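Uronate isomerase (Caulobacter crescentus, PDB 2Q01) catalyses the isomerisation of D-glucuronate to D-fructuronate and of D-galacturonate to D-tagaturonate in bacterial sugar-acid metabolism. Local coordinates at residues Pro36-His41 against Leu465-Tyr470; Asp81-Arg86 against Trp100-Ser105; Ser105-Phe110 against Trp118-Phe123; Ile357-Leu362 against Arg369-Leu374. All coordinates share one frame; numbering follows the deposited sequence.

Interaction 1: residues Pro36-His41 against Leu465-Tyr470; sequences PIISPH and LPKKAY
I38 and P40 meet K467, P466 and Y470 where the first strand of the TIM-barrel-type fold, 37-39, packs on the end of helix 451-469. The contact brings together parts of the chain more than 420 residues apart. I37 faces helix 425-445 instead, on I425 and H429. I38 turns the other way. Its CG1 branch stands beside the backbone N (chi1 -62°), which carries CD1 across the K467 chain to lie 3.7 Å from K467 CG. The two side chains cross at about a right angle. I38 CG2 is 4.3 Å from P466 CB. K467 gives only its aliphatic part here. Its NZ forms a salt bridge with E166 and a hydrogen bond with Y463 OH. S39 points away and its OG bonds to D417 OD1. P40 points back toward the helix end. Y470, the first residue to leave the helical path, offers P40 one face of its ring. H41 then heads off to stack on H309. No hydrogen bond joins the segments. The P40-Y470 pair is a CH-pi contact: P40 CB sits 3.5 Å from the Y470 ring centroid, 9° off the ring normal, and P40 CG lies 3.6 Å from Y470 CE1.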
loop_
_atom_site.group_PDB
_atom_site.type_symbol
_atom_site.label_atom_id
_atom_site.label_comp_id
_atom_site.label_asym_id
_atom_site.label_seq_id
_atom_site.Cartn_x
_atom_site.Cartn_y
_atom_site.Cartn_z
ATOM N N PRO B 36 26.152 20.618 -7.687
ATOM C CA PRO B 36 26.004 20.167 -9.071
ATOM C C PRO B 36 25.020 19.012 -9.213
ATOM O O PRO B 36 24.851 18.218 -8.283
ATOM C CB PRO B 36 27.421 19.707 -9.449
ATOM C CG PRO B 36 28.326 20.418 -8.483
ATOM C CD PRO B 36 27.539 20.454 -7.212
ATOM N N ILE B 37 24.364 18.945 -10.365
ATOM C CA ILE B 37 23.427 17.871 -10.668
ATOM C C ILE B 37 24.171 16.617 -11.147
ATOM O O ILE B 37 24.957 16.664 -12.097
ATOM C CB ILE B 37 22.380 18.335 -11.709
ATOM C CG1 ILE B 37 21.431 19.363 -11.083
ATOM C CG2 ILE B 37 21.590 17.155 -12.268
ATOM C CD1 ILE B 37 20.644 20.171 -12.094
ATOM N N ILE B 38 23.941 15.505 -10.462
ATOM C CA ILE B 38 24.433 14.207 -10.915
ATOM C C ILE B 38 23.246 13.387 -11.394
ATOM O O ILE B 38 22.330 13.071 -10.620
ATOM C CB ILE B 38 25.206 13.460 -9.817
ATOM C CG1 ILE B 38 26.434 14.268 -9.408
ATOM C CG2 ILE B 38 25.619 12.069 -10.296
ATOM C CD1 ILE B 38 26.928 13.920 -8.044
ATOM N N SER B 39 23.275 13.062 -12.681
ATOM C CA SER B 39 22.149 12.434 -13.349
ATOM C C SER B 39 22.565 11.093 -13.980
ATOM O O SER B 39 22.803 11.014 -15.188
ATOM C CB SER B 39 21.578 13.401 -14.388
ATOM O OG SER B 39 20.424 12.868 -15.001
ATOM N N PRO B 40 22.620 10.023 -13.162
ATOM C CA PRO B 40 23.289 8.787 -13.562
ATOM C C PRO B 40 22.433 7.813 -14.389
ATOM O O PRO B 40 22.948 6.792 -14.847
ATOM C CB PRO B 40 23.682 8.170 -12.224
ATOM C CG PRO B 40 22.667 8.686 -11.244
ATOM C CD PRO B 40 22.027 9.913 -11.815
ATOM N N HIS B 41 21.153 8.132 -14.586
ATOM C CA HIS B 41 20.291 7.372 -15.488
ATOM C C HIS B 41 19.249 8.264 -16.152
ATOM O O HIS B 41 18.437 8.899 -15.470
ATOM C CB HIS B 41 19.600 6.219 -14.753
ATOM C CG HIS B 41 18.773 5.347 -15.649
ATOM N ND1 HIS B 41 17.396 5.312 -15.590
ATOM C CD2 HIS B 41 19.128 4.494 -16.639
ATOM C CE1 HIS B 41 16.941 4.464 -16.495
ATOM N NE2 HIS B 41 17.971 3.956 -17.147
ATOM N N LEU B 465 26.467 10.017 -2.239
ATOM C CA LEU B 465 25.868 8.689 -2.414
ATOM C C LEU B 465 25.535 8.281 -3.860
ATOM O O LEU B 465 25.786 7.129 -4.209
ATOM C CB LEU B 465 24.677 8.474 -1.463
ATOM C CG LEU B 465 24.904 7.759 -0.117
ATOM C CD1 LEU B 465 26.188 8.158 0.620
ATOM C CD2 LEU B 465 23.687 7.946 0.779
ATOM N N PRO B 466 24.959 9.190 -4.695
ATOM C CA PRO B 466 24.875 8.874 -6.137
ATOM C C PRO B 466 26.233 8.625 -6.819
ATOM O O PRO B 466 26.332 7.770 -7.700
ATOM C CB PRO B 466 24.221 10.125 -6.735
ATOM C CG PRO B 466 23.478 10.745 -5.614
ATOM C CD PRO B 466 24.306 10.482 -4.398
ATOM N N LYS B 467 27.256 9.370 -6.412
ATOM C CA LYS B 467 28.610 9.193 -6.921
ATOM C C LYS B 467 29.237 7.844 -6.551
ATOM O O LYS B 467 29.753 7.152 -7.422
ATOM C CB LYS B 467 29.506 10.324 -6.439
ATOM C CG LYS B 467 29.614 11.488 -7.386
ATOM C CD LYS B 467 30.647 12.463 -6.865
ATOM C CE LYS B 467 31.239 13.267 -7.990
ATOM N NZ LYS B 467 32.402 14.082 -7.541
ATOM N N LYS B 468 29.191 7.475 -5.271
ATOM C CA LYS B 468 29.739 6.189 -4.828
ATOM C C LYS B 468 29.056 5.005 -5.501
ATOM O O LYS B 468 29.730 4.107 -6.005
ATOM C CB LYS B 468 29.685 6.041 -3.301
ATOM C CG LYS B 468 30.976 6.457 -2.615
ATOM C CD LYS B 468 30.975 6.150 -1.121
ATOM C CE LYS B 468 32.255 6.672 -0.473
ATOM N NZ LYS B 468 32.251 6.549 1.010
ATOM N N ALA B 469 27.724 5.043 -5.533
ATOM C CA ALA B 469 26.905 3.939 -6.031
ATOM C C ALA B 469 27.099 3.680 -7.518
ATOM O O ALA B 469 27.109 2.526 -7.953
ATOM C CB ALA B 469 25.447 4.191 -5.727
ATOM N N TYR B 470 27.264 4.758 -8.279
ATOM C CA TYR B 470 27.466 4.674 -9.722
ATOM C C TYR B 470 28.933 4.790 -10.123
ATOM O O TYR B 470 29.229 5.052 -11.281
ATOM C CB TYR B 470 26.636 5.738 -10.439
ATOM C CG TYR B 470 25.169 5.418 -10.451
ATOM C CD1 TYR B 470 24.328 5.869 -9.438
ATOM C CD2 TYR B 470 24.619 4.643 -11.470
ATOM C CE1 TYR B 470 22.976 5.550 -9.444
ATOM C CE2 TYR B 470 23.273 4.326 -11.485
ATOM C CZ TYR B 470 22.458 4.785 -10.470
ATOM O OH TYR B 470 21.124 4.473 -10.493
#

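Interaction 2: residues Asp81-Arg86 against Trp100-Ser105; sequences DALKVR and WRVFAS
L83 reaches V102 and F103 from a type I beta turn, D81 to K84, in the loop that leads into helix 96-105. The turn is closed by K84 N to D81 O at 3.3 Å. L83 CB makes no close contact with the helix. CG stands beside the backbone N, and with chi1 -58° and chi2 162°, CD2 is the methyl turned to the helix. That methyl does the touching. It lies 4.1 Å from V102 CG1 and 4.2 Å from V102 CB, and the two side chains cross at about a right angle. The same methyl comes within 4.2 Å of F103 N and 4.5 Å of F103 CB. It therefore rests against the start of the F103 side chain, while the phenyl ring leads away. There is no hydrogen bond across the contact. Within the helix, R101 O takes two bonds, from S105 N and S105 OG, which arrive from opposite faces of its carbonyl plane. This is a small hydrophobic contact between the turn and the helix. L83 also packs on F70 and L73 of helix 67-74, and F103 touches L73 as well. L83 thus lies between helices 67-74 and 96-105, while W100 faces helices 58-63 and 138-149.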
loop_
_atom_site.group_PDB
_atom_site.type_symbol
_atom_site.label_atom_id
_atom_site.label_comp_id
_atom_site.label_asym_id
_atom_site.label_seq_id
_atom_site.Cartn_x
_atom_site.Cartn_y
_atom_site.Cartn_z
ATOM N N ASP B 81 -2.302 13.839 -33.120
ATOM C CA ASP B 81 -2.027 14.608 -34.334
ATOM C C ASP B 81 -2.178 16.102 -34.063
ATOM O O ASP B 81 -1.427 16.916 -34.609
ATOM C CB ASP B 81 -2.957 14.184 -35.478
ATOM C CG ASP B 81 -2.747 12.737 -35.901
ATOM O OD1 ASP B 81 -3.748 12.001 -36.005
ATOM O OD2 ASP B 81 -1.583 12.334 -36.128
ATOM N N ALA B 82 -3.142 16.441 -33.202
ATOM C CA ALA B 82 -3.387 17.821 -32.777
ATOM C C ALA B 82 -2.212 18.416 -32.003
ATOM O O ALA B 82 -2.030 19.631 -32.002
ATOM C CB ALA B 82 -4.668 17.909 -31.952
ATOM N N LEU B 83 -1.415 17.554 -31.372
ATOM C CA LEU B 83 -0.267 17.967 -30.560
ATOM C C LEU B 83 1.082 17.699 -31.233
ATOM O O LEU B 83 2.125 17.760 -30.571
ATOM C CB LEU B 83 -0.308 17.279 -29.190
ATOM C CG LEU B 83 -1.547 17.508 -28.325
ATOM C CD1 LEU B 83 -1.623 16.450 -27.243
ATOM C CD2 LEU B 83 -1.573 18.921 -27.726
ATOM N N LYS B 84 1.046 17.407 -32.537
ATOM C CA LYS B 84 2.236 17.119 -33.367
ATOM C C LYS B 84 3.122 15.969 -32.870
ATOM O O LYS B 84 4.350 16.010 -33.027
ATOM C CB LYS B 84 3.082 18.385 -33.603
ATOM C CG LYS B 84 2.974 18.970 -35.002
ATOM C CD LYS B 84 4.161 19.866 -35.322
ATOM C CE LYS B 84 4.558 19.737 -36.785
ATOM N NZ LYS B 84 5.835 20.427 -37.088
ATOM N N VAL B 85 2.498 14.947 -32.286
ATOM C CA VAL B 85 3.233 13.792 -31.759
ATOM C C VAL B 85 3.609 12.861 -32.906
ATOM O O VAL B 85 2.736 12.427 -33.664
ATOM C CB VAL B 85 2.414 13.006 -30.692
ATOM C CG1 VAL B 85 3.218 11.834 -30.141
ATOM C CG2 VAL B 85 1.965 13.925 -29.559
ATOM N N ARG B 86 4.907 12.570 -33.021
ATOM C CA ARG B 86 5.441 11.688 -34.060
ATOM C C ARG B 86 4.699 10.354 -34.138
ATOM O O ARG B 86 4.648 9.590 -33.169
ATOM C CB ARG B 86 6.948 11.463 -33.867
ATOM C CG ARG B 86 7.566 10.472 -34.852
ATOM C CD ARG B 86 9.081 10.553 -34.868
ATOM N NE ARG B 86 9.550 11.686 -35.660
ATOM C CZ ARG B 86 10.829 11.988 -35.863
ATOM N NH1 ARG B 86 11.790 11.242 -35.334
ATOM N NH2 ARG B 86 11.148 13.042 -36.600
ATOM N N TRP B 100 0.609 23.917 -29.583
ATOM C CA TRP B 100 0.853 24.634 -28.336
ATOM C C TRP B 100 -0.410 25.291 -27.777
ATOM O O TRP B 100 -0.598 25.333 -26.564
ATOM C CB TRP B 100 1.942 25.688 -28.528
ATOM C CG TRP B 100 2.315 26.370 -27.251
ATOM C CD1 TRP B 100 1.866 27.581 -26.803
ATOM C CD2 TRP B 100 3.187 25.864 -26.237
ATOM N NE1 TRP B 100 2.412 27.862 -25.573
ATOM C CE2 TRP B 100 3.229 26.825 -25.204
ATOM C CE3 TRP B 100 3.943 24.690 -26.102
ATOM C CZ2 TRP B 100 3.995 26.650 -24.051
ATOM C CZ3 TRP B 100 4.709 24.519 -24.954
ATOM C CH2 TRP B 100 4.728 25.495 -23.946
ATOM N N ARG B 101 -1.258 25.799 -28.668
ATOM C CA ARG B 101 -2.534 26.409 -28.296
ATOM C C ARG B 101 -3.473 25.423 -27.594
ATOM O O ARG B 101 -4.161 25.797 -26.642
ATOM C CB ARG B 101 -3.223 26.965 -29.544
ATOM C CG ARG B 101 -4.064 28.211 -29.324
ATOM C CD ARG B 101 -3.224 29.466 -29.520
ATOM N NE ARG B 101 -2.618 29.523 -30.849
ATOM C CZ ARG B 101 -3.171 30.110 -31.905
ATOM N NH1 ARG B 101 -4.354 30.702 -31.805
ATOM N NH2 ARG B 101 -2.536 30.103 -33.069
ATOM N N VAL B 102 -3.497 24.175 -28.073
ATOM C CA VAL B 102 -4.342 23.116 -27.503
ATOM C C VAL B 102 -3.838 22.720 -26.115
ATOM O O VAL B 102 -4.632 22.552 -25.187
ATOM C CB VAL B 102 -4.428 21.873 -28.437
ATOM C CG1 VAL B 102 -5.229 20.745 -27.791
ATOM C CG2 VAL B 102 -5.062 22.247 -29.765
ATOM N N PHE B 103 -2.519 22.593 -25.982
ATOM C CA PHE B 103 -1.889 22.302 -24.697
ATOM C C PHE B 103 -2.161 23.394 -23.667
ATOM O O PHE B 103 -2.503 23.099 -22.517
ATOM C CB PHE B 103 -0.381 22.116 -24.861
ATOM C CG PHE B 103 0.370 22.099 -23.562
ATOM C CD1 PHE B 103 0.217 21.042 -22.667
ATOM C CD2 PHE B 103 1.225 23.141 -23.225
ATOM C CE1 PHE B 103 0.902 21.028 -21.459
ATOM C CE2 PHE B 103 1.915 23.132 -22.017
ATOM C CZ PHE B 103 1.752 22.074 -21.136
ATOM N N ALA B 104 -1.990 24.646 -24.089
ATOM C CA ALA B 104 -2.205 25.807 -23.235
ATOM C C ALA B 104 -3.642 25.864 -22.729
ATOM O O ALA B 104 -3.869 26.107 -21.537
ATOM C CB ALA B 104 -1.867 27.067 -23.980
ATOM N N SER B 105 -4.593 25.599 -23.629
ATOM C CA SER B 105 -6.029 25.575 -23.304
ATOM C C SER B 105 -6.430 24.399 -22.414
ATOM O O SER B 105 -7.540 24.369 -21.879
ATOM C CB SER B 105 -6.866 25.552 -24.580
ATOM O OG SER B 105 -6.576 26.674 -25.394
#

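Interaction 3: residues Ser105-Phe110 against Trp118-Phe123; sequences SHFYLF and WLNHVF
The F107 ring points at helix 114-126 and meets N120 with its edge. N120 OD1 lies near the ring plane, 4.0 Å from both F107 CZ and CE2. Placed there, the oxygen faces the ring hydrogens and not the pi cloud; the amide plane is turned 82° from the ring. This oxygen is buried and has no hydrogen-bond partner in the model; the weakly positive ring edge is probably a mild compensation. L119 CD1 approaches the same ring obliquely, 3.8 Å from F107 CE1, and the two side chains run past each other in opposite directions. F123 also comes in obliquely. F107 CZ lies at the edge of the F123 ring, near its plane, 4.2 Å from F123 CE1. F107 can reach all three because its CG is anti to the backbone N (chi1 -173°), which sends the ring outward from the 3-10 segment 107-110. F110 N to F107 O at 3.2 Å closes that short turn. In the same 3-10 segment, Y108 meets Y410 of a second subunit edge-to-face. F107 lies between the consecutive helices 96-105 and 114-126, beside F103 and L133.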
loop_
_atom_site.group_PDB
_atom_site.type_symbol
_atom_site.label_atom_id
_atom_site.label_comp_id
_atom_site.label_asym_id
_atom_site.label_seq_id
_atom_site.Cartn_x
_atom_site.Cartn_y
_atom_site.Cartn_z
ATOM N N SER B 105 -4.593 25.599 -23.629
ATOM C CA SER B 105 -6.029 25.575 -23.304
ATOM C C SER B 105 -6.430 24.399 -22.414
ATOM O O SER B 105 -7.540 24.369 -21.879
ATOM C CB SER B 105 -6.866 25.552 -24.580
ATOM O OG SER B 105 -6.576 26.674 -25.394
ATOM N N HIS B 106 -5.519 23.440 -22.268
ATOM C CA HIS B 106 -5.740 22.255 -21.450
ATOM C C HIS B 106 -4.705 22.114 -20.330
ATOM O O HIS B 106 -4.602 21.059 -19.708
ATOM C CB HIS B 106 -5.746 21.004 -22.330
ATOM C CG HIS B 106 -6.968 20.875 -23.181
ATOM N ND1 HIS B 106 -6.956 21.104 -24.539
ATOM C CD2 HIS B 106 -8.243 20.547 -22.865
ATOM C CE1 HIS B 106 -8.169 20.915 -25.027
ATOM N NE2 HIS B 106 -8.970 20.578 -24.031
ATOM N N PHE B 107 -3.957 23.185 -20.071
ATOM C CA PHE B 107 -2.911 23.184 -19.044
ATOM C C PHE B 107 -3.478 23.034 -17.625
ATOM O O PHE B 107 -2.787 22.549 -16.733
ATOM C CB PHE B 107 -2.026 24.433 -19.184
ATOM C CG PHE B 107 -0.824 24.449 -18.274
ATOM C CD1 PHE B 107 0.033 23.351 -18.201
ATOM C CD2 PHE B 107 -0.541 25.573 -17.497
ATOM C CE1 PHE B 107 1.145 23.363 -17.355
ATOM C CE2 PHE B 107 0.570 25.599 -16.656
ATOM C CZ PHE B 107 1.416 24.491 -16.587
ATOM N N TYR B 108 -4.745 23.418 -17.442
ATOM C CA TYR B 108 -5.479 23.243 -16.173
ATOM C C TYR B 108 -5.580 21.778 -15.706
ATOM O O TYR B 108 -5.736 21.506 -14.518
ATOM C CB TYR B 108 -6.884 23.865 -16.280
ATOM C CG TYR B 108 -7.852 23.094 -17.157
ATOM C CD1 TYR B 108 -7.842 23.251 -18.542
ATOM C CD2 TYR B 108 -8.779 22.209 -16.605
ATOM C CE1 TYR B 108 -8.719 22.548 -19.351
ATOM C CE2 TYR B 108 -9.666 21.501 -17.410
ATOM C CZ TYR B 108 -9.624 21.673 -18.784
ATOM O OH TYR B 108 -10.486 20.985 -19.603
ATOM N N LEU B 109 -5.484 20.847 -16.650
ATOM C CA LEU B 109 -5.576 19.425 -16.334
ATOM C C LEU B 109 -4.490 18.999 -15.349
ATOM O O LEU B 109 -4.689 18.091 -14.543
ATOM C CB LEU B 109 -5.487 18.586 -17.610
ATOM C CG LEU B 109 -6.812 18.076 -18.180
ATOM C CD1 LEU B 109 -7.960 18.984 -17.764
ATOM C CD2 LEU B 109 -6.736 17.961 -19.695
ATOM N N PHE B 110 -3.342 19.664 -15.423
ATOM C CA PHE B 110 -2.169 19.288 -14.635
ATOM C C PHE B 110 -2.152 19.815 -13.191
ATOM O O PHE B 110 -1.149 19.683 -12.495
ATOM C CB PHE B 110 -0.897 19.680 -15.389
ATOM C CG PHE B 110 -0.773 19.018 -16.734
ATOM C CD1 PHE B 110 -1.162 19.682 -17.894
ATOM C CD2 PHE B 110 -0.278 17.722 -16.841
ATOM C CE1 PHE B 110 -1.054 19.068 -19.139
ATOM C CE2 PHE B 110 -0.165 17.101 -18.080
ATOM C CZ PHE B 110 -0.552 17.773 -19.231
ATOM N N TRP B 118 7.147 20.944 -12.342
ATOM C CA TRP B 118 8.300 20.933 -13.259
ATOM C C TRP B 118 8.213 21.986 -14.355
ATOM O O TRP B 118 9.192 22.675 -14.619
ATOM C CB TRP B 118 8.516 19.562 -13.909
ATOM C CG TRP B 118 8.707 18.417 -12.962
ATOM C CD1 TRP B 118 9.397 18.422 -11.780
ATOM C CD2 TRP B 118 8.225 17.080 -13.139
ATOM N NE1 TRP B 118 9.356 17.176 -11.201
ATOM C CE2 TRP B 118 8.645 16.331 -12.014
ATOM C CE3 TRP B 118 7.468 16.442 -14.136
ATOM C CZ2 TRP B 118 8.334 14.975 -11.857
ATOM C CZ3 TRP B 118 7.157 15.095 -13.979
ATOM C CH2 TRP B 118 7.589 14.376 -12.845
ATOM N N LEU B 119 7.048 22.104 -14.987
ATOM C CA LEU B 119 6.858 23.055 -16.077
ATOM C C LEU B 119 6.852 24.501 -15.619
ATOM O O LEU B 119 7.380 25.362 -16.320
ATOM C CB LEU B 119 5.577 22.761 -16.858
ATOM C CG LEU B 119 5.614 21.681 -17.938
ATOM C CD1 LEU B 119 4.212 21.479 -18.461
ATOM C CD2 LEU B 119 6.558 22.063 -19.066
ATOM N N ASN B 120 6.272 24.768 -14.450
ATOM C CA ASN B 120 6.309 26.119 -13.887
ATOM C C ASN B 120 7.693 26.527 -13.394
ATOM O O ASN B 120 8.011 27.712 -13.372
ATOM C CB ASN B 120 5.249 26.313 -12.797
ATOM C CG ASN B 120 3.832 26.419 -13.368
ATOM O OD1 ASN B 120 3.609 27.017 -14.424
ATOM N ND2 ASN B 120 2.870 25.845 -12.657
ATOM N N HIS B 121 8.508 25.544 -13.009
ATOM C CA HIS B 121 9.929 25.759 -12.744
ATOM C C HIS B 121 10.627 26.173 -14.039
ATOM O O HIS B 121 11.389 27.134 -14.047
ATOM C CB HIS B 121 10.560 24.494 -12.147
ATOM C CG HIS B 121 12.000 24.642 -11.744
ATOM N ND1 HIS B 121 12.425 24.473 -10.443
ATOM C CD2 HIS B 121 13.116 24.896 -12.470
ATOM C CE1 HIS B 121 13.734 24.644 -10.380
ATOM N NE2 HIS B 121 14.178 24.905 -11.596
ATOM N N VAL B 122 10.350 25.461 -15.129
ATOM C CA VAL B 122 10.943 25.770 -16.437
ATOM C C VAL B 122 10.513 27.160 -16.926
ATOM O O VAL B 122 11.340 27.945 -17.390
ATOM C CB VAL B 122 10.601 24.682 -17.496
ATOM C CG1 VAL B 122 11.149 25.050 -18.866
ATOM C CG2 VAL B 122 11.165 23.340 -17.074
ATOM N N PHE B 123 9.225 27.466 -16.784
ATOM C CA PHE B 123 8.672 28.740 -17.235
ATOM C C PHE B 123 9.235 29.924 -16.462
ATOM O O PHE B 123 9.592 30.932 -17.061
ATOM C CB PHE B 123 7.144 28.751 -17.136
ATOM C CG PHE B 123 6.453 27.810 -18.087
ATOM C CD1 PHE B 123 5.198 27.301 -17.774
ATOM C CD2 PHE B 123 7.044 27.435 -19.288
ATOM C CE1 PHE B 123 4.540 26.434 -18.644
ATOM C CE2 PHE B 123 6.397 26.567 -20.160
ATOM C CZ PHE B 123 5.143 26.068 -19.838
#

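Interaction 4: residues Ile357-Leu362 against Arg369-Leu374; sequences IILFTL and RELAPL
L371 faces both L359 and T361, and one methyl goes to each. The setting is a beta-alpha-beta unit of the TIM-barrel-type fold: strand 357-359, helix 366-375 and strand 381-383. L371 CD2 lies 3.8 Å from L359 CD1 and 4.0 Å from L359 CB. The L371 side chain crosses those of L359 and T361 at a slant. With CG beside the backbone N (chi1 -71°) and chi2 -179°, the two methyls of L371 part toward L359 and T361. F360, between them, points away and stacks on H309. All three contact residues are buried, and the segments share no hydrogen bond. The hydroxyl of T361 bonds elsewhere, to Y338 OH, T366 OG1 and D363 N, leaving the carbon side of the residue for L371. The helix also borders a third subunit: R369 NE forms a salt bridge with D363 of that neighbouring subunit. At the other methyl, L371 CD1 sits 3.8 Å from T361 CB and 3.9 Å from T361 CG2.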
loop_
_atom_site.group_PDB
_atom_site.type_symbol
_atom_site.label_atom_id
_atom_site.label_comp_id
_atom_site.label_asym_id
_atom_site.label_seq_id
_atom_site.Cartn_x
_atom_site.Cartn_y
_atom_site.Cartn_z
ATOM N N ILE B 357 24.100 -4.256 -7.525
ATOM C CA ILE B 357 22.781 -4.227 -8.163
ATOM C C ILE B 357 21.898 -3.126 -7.544
ATOM O O ILE B 357 21.869 -2.959 -6.330
ATOM C CB ILE B 357 22.075 -5.615 -8.082
ATOM C CG1 ILE B 357 22.979 -6.724 -8.639
ATOM C CG2 ILE B 357 20.746 -5.619 -8.836
ATOM C CD1 ILE B 357 22.394 -8.107 -8.549
ATOM N N ILE B 358 21.198 -2.368 -8.385
ATOM C CA ILE B 358 20.260 -1.348 -7.920
ATOM C C ILE B 358 18.849 -1.708 -8.370
ATOM O O ILE B 358 18.585 -1.799 -9.563
ATOM C CB ILE B 358 20.638 0.071 -8.419
ATOM C CG1 ILE B 358 22.093 0.401 -8.066
ATOM C CG2 ILE B 358 19.699 1.117 -7.816
ATOM C CD1 ILE B 358 22.575 1.711 -8.631
ATOM N N LEU B 359 17.956 -1.919 -7.405
ATOM C CA LEU B 359 16.582 -2.345 -7.685
ATOM C C LEU B 359 15.600 -1.179 -7.707
ATOM O O LEU B 359 15.612 -0.314 -6.825
ATOM C CB LEU B 359 16.109 -3.360 -6.652
ATOM C CG LEU B 359 16.853 -4.679 -6.480
ATOM C CD1 LEU B 359 16.320 -5.369 -5.235
ATOM C CD2 LEU B 359 16.718 -5.578 -7.712
ATOM N N PHE B 360 14.742 -1.186 -8.720
ATOM C CA PHE B 360 13.704 -0.185 -8.889
ATOM C C PHE B 360 12.375 -0.907 -8.876
ATOM O O PHE B 360 12.335 -2.126 -9.015
ATOM C CB PHE B 360 13.876 0.526 -10.227
ATOM C CG PHE B 360 14.981 1.534 -10.242
ATOM C CD1 PHE B 360 16.306 1.137 -10.368
ATOM C CD2 PHE B 360 14.696 2.888 -10.145
ATOM C CE1 PHE B 360 17.325 2.070 -10.379
ATOM C CE2 PHE B 360 15.713 3.825 -10.169
ATOM C CZ PHE B 360 17.031 3.414 -10.284
ATOM N N THR B 361 11.289 -0.159 -8.709
ATOM C CA THR B 361 9.957 -0.737 -8.754
ATOM C C THR B 361 8.916 0.243 -9.303
ATOM O O THR B 361 9.097 1.460 -9.258
ATOM C CB THR B 361 9.524 -1.293 -7.369
ATOM O OG1 THR B 361 8.583 -2.357 -7.550
ATOM C CG2 THR B 361 8.910 -0.220 -6.493
ATOM N N LEU B 362 7.843 -0.319 -9.848
ATOM C CA LEU B 362 6.658 0.421 -10.252
ATOM C C LEU B 362 5.528 0.052 -9.295
ATOM O O LEU B 362 4.427 0.604 -9.352
ATOM C CB LEU B 362 6.289 0.049 -11.685
ATOM C CG LEU B 362 6.408 1.066 -12.824
ATOM C CD1 LEU B 362 7.253 2.255 -12.460
ATOM C CD2 LEU B 362 6.900 0.402 -14.115
ATOM N N ARG B 369 7.679 -4.221 2.075
ATOM C CA ARG B 369 7.490 -5.661 2.102
ATOM C C ARG B 369 8.717 -6.423 1.635
ATOM O O ARG B 369 9.188 -7.313 2.324
ATOM C CB ARG B 369 6.279 -6.081 1.273
ATOM C CG ARG B 369 5.699 -7.425 1.710
ATOM C CD ARG B 369 5.042 -8.186 0.569
ATOM N NE ARG B 369 3.994 -7.419 -0.097
ATOM C CZ ARG B 369 3.989 -7.115 -1.394
ATOM N NH1 ARG B 369 4.975 -7.524 -2.181
ATOM N NH2 ARG B 369 2.991 -6.407 -1.908
ATOM N N GLU B 370 9.233 -6.074 0.465
ATOM C CA GLU B 370 10.235 -6.907 -0.182
ATOM C C GLU B 370 11.570 -6.211 -0.371
ATOM O O GLU B 370 12.601 -6.753 0.010
ATOM C CB GLU B 370 9.711 -7.419 -1.529
ATOM C CG GLU B 370 8.339 -8.086 -1.445
ATOM C CD GLU B 370 7.953 -8.843 -2.697
ATOM O OE1 GLU B 370 8.678 -8.752 -3.710
ATOM O OE2 GLU B 370 6.917 -9.539 -2.661
ATOM N N LEU B 371 11.539 -5.014 -0.954
ATOM C CA LEU B 371 12.746 -4.298 -1.374
ATOM C C LEU B 371 13.665 -3.874 -0.239
ATOM O O LEU B 371 14.862 -4.156 -0.282
ATOM C CB LEU B 371 12.383 -3.082 -2.225
ATOM C CG LEU B 371 11.852 -3.290 -3.647
ATOM C CD1 LEU B 371 11.593 -1.930 -4.276
ATOM C CD2 LEU B 371 12.828 -4.080 -4.494
ATOM N N ALA B 372 13.114 -3.201 0.769
ATOM C CA ALA B 372 13.911 -2.779 1.916
ATOM C C ALA B 372 14.462 -3.943 2.763
ATOM O O ALA B 372 15.647 -3.912 3.107
ATOM C CB ALA B 372 13.170 -1.743 2.782
ATOM N N PRO B 373 13.620 -4.960 3.104
ATOM C CA PRO B 373 14.161 -6.187 3.722
ATOM C C PRO B 373 15.293 -6.877 2.951
ATOM O O PRO B 373 16.240 -7.359 3.567
ATOM C CB PRO B 373 12.940 -7.097 3.801
ATOM C CG PRO B 373 11.804 -6.136 3.981
ATOM C CD PRO B 373 12.143 -5.032 3.027
ATOM N N LEU B 374 15.186 -6.919 1.625
ATOM C CA LEU B 374 16.226 -7.492 0.776
ATOM C C LEU B 374 17.477 -6.622 0.764
ATOM O O LEU B 374 18.593 -7.121 0.925
ATOM C CB LEU B 374 15.711 -7.709 -0.661
ATOM C CG LEU B 374 14.848 -8.938 -0.974
ATOM C CD1 LEU B 374 14.263 -8.816 -2.377
ATOM C CD2 LEU B 374 15.619 -10.242 -0.837
#

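How the interactions relate
Interaction 1 ties strand 37-39 near the start of the chain to helix 451-469 near its end, so the other three are nested inside the loop it closes. Interactions 2, 3 and 4 then follow in series. Interactions 2 and 3 are neighbours, with centres 13 Å apart. They share S105 and form one continuous patch, where F103 packs on F110 and L119. Interaction 4 belongs to the parallel sheet that holds strand 357-359. It touches interaction 1 where Y470 CZ lies 3.6 Å from I358 CD1. Interactions 2 and 4 are far apart, 38 Å between centres, on opposite sides of the chain's centre. Two touching pairs result: 1 and 4 in the barrel-type part, 2 and 3 in a more peripheral helical region.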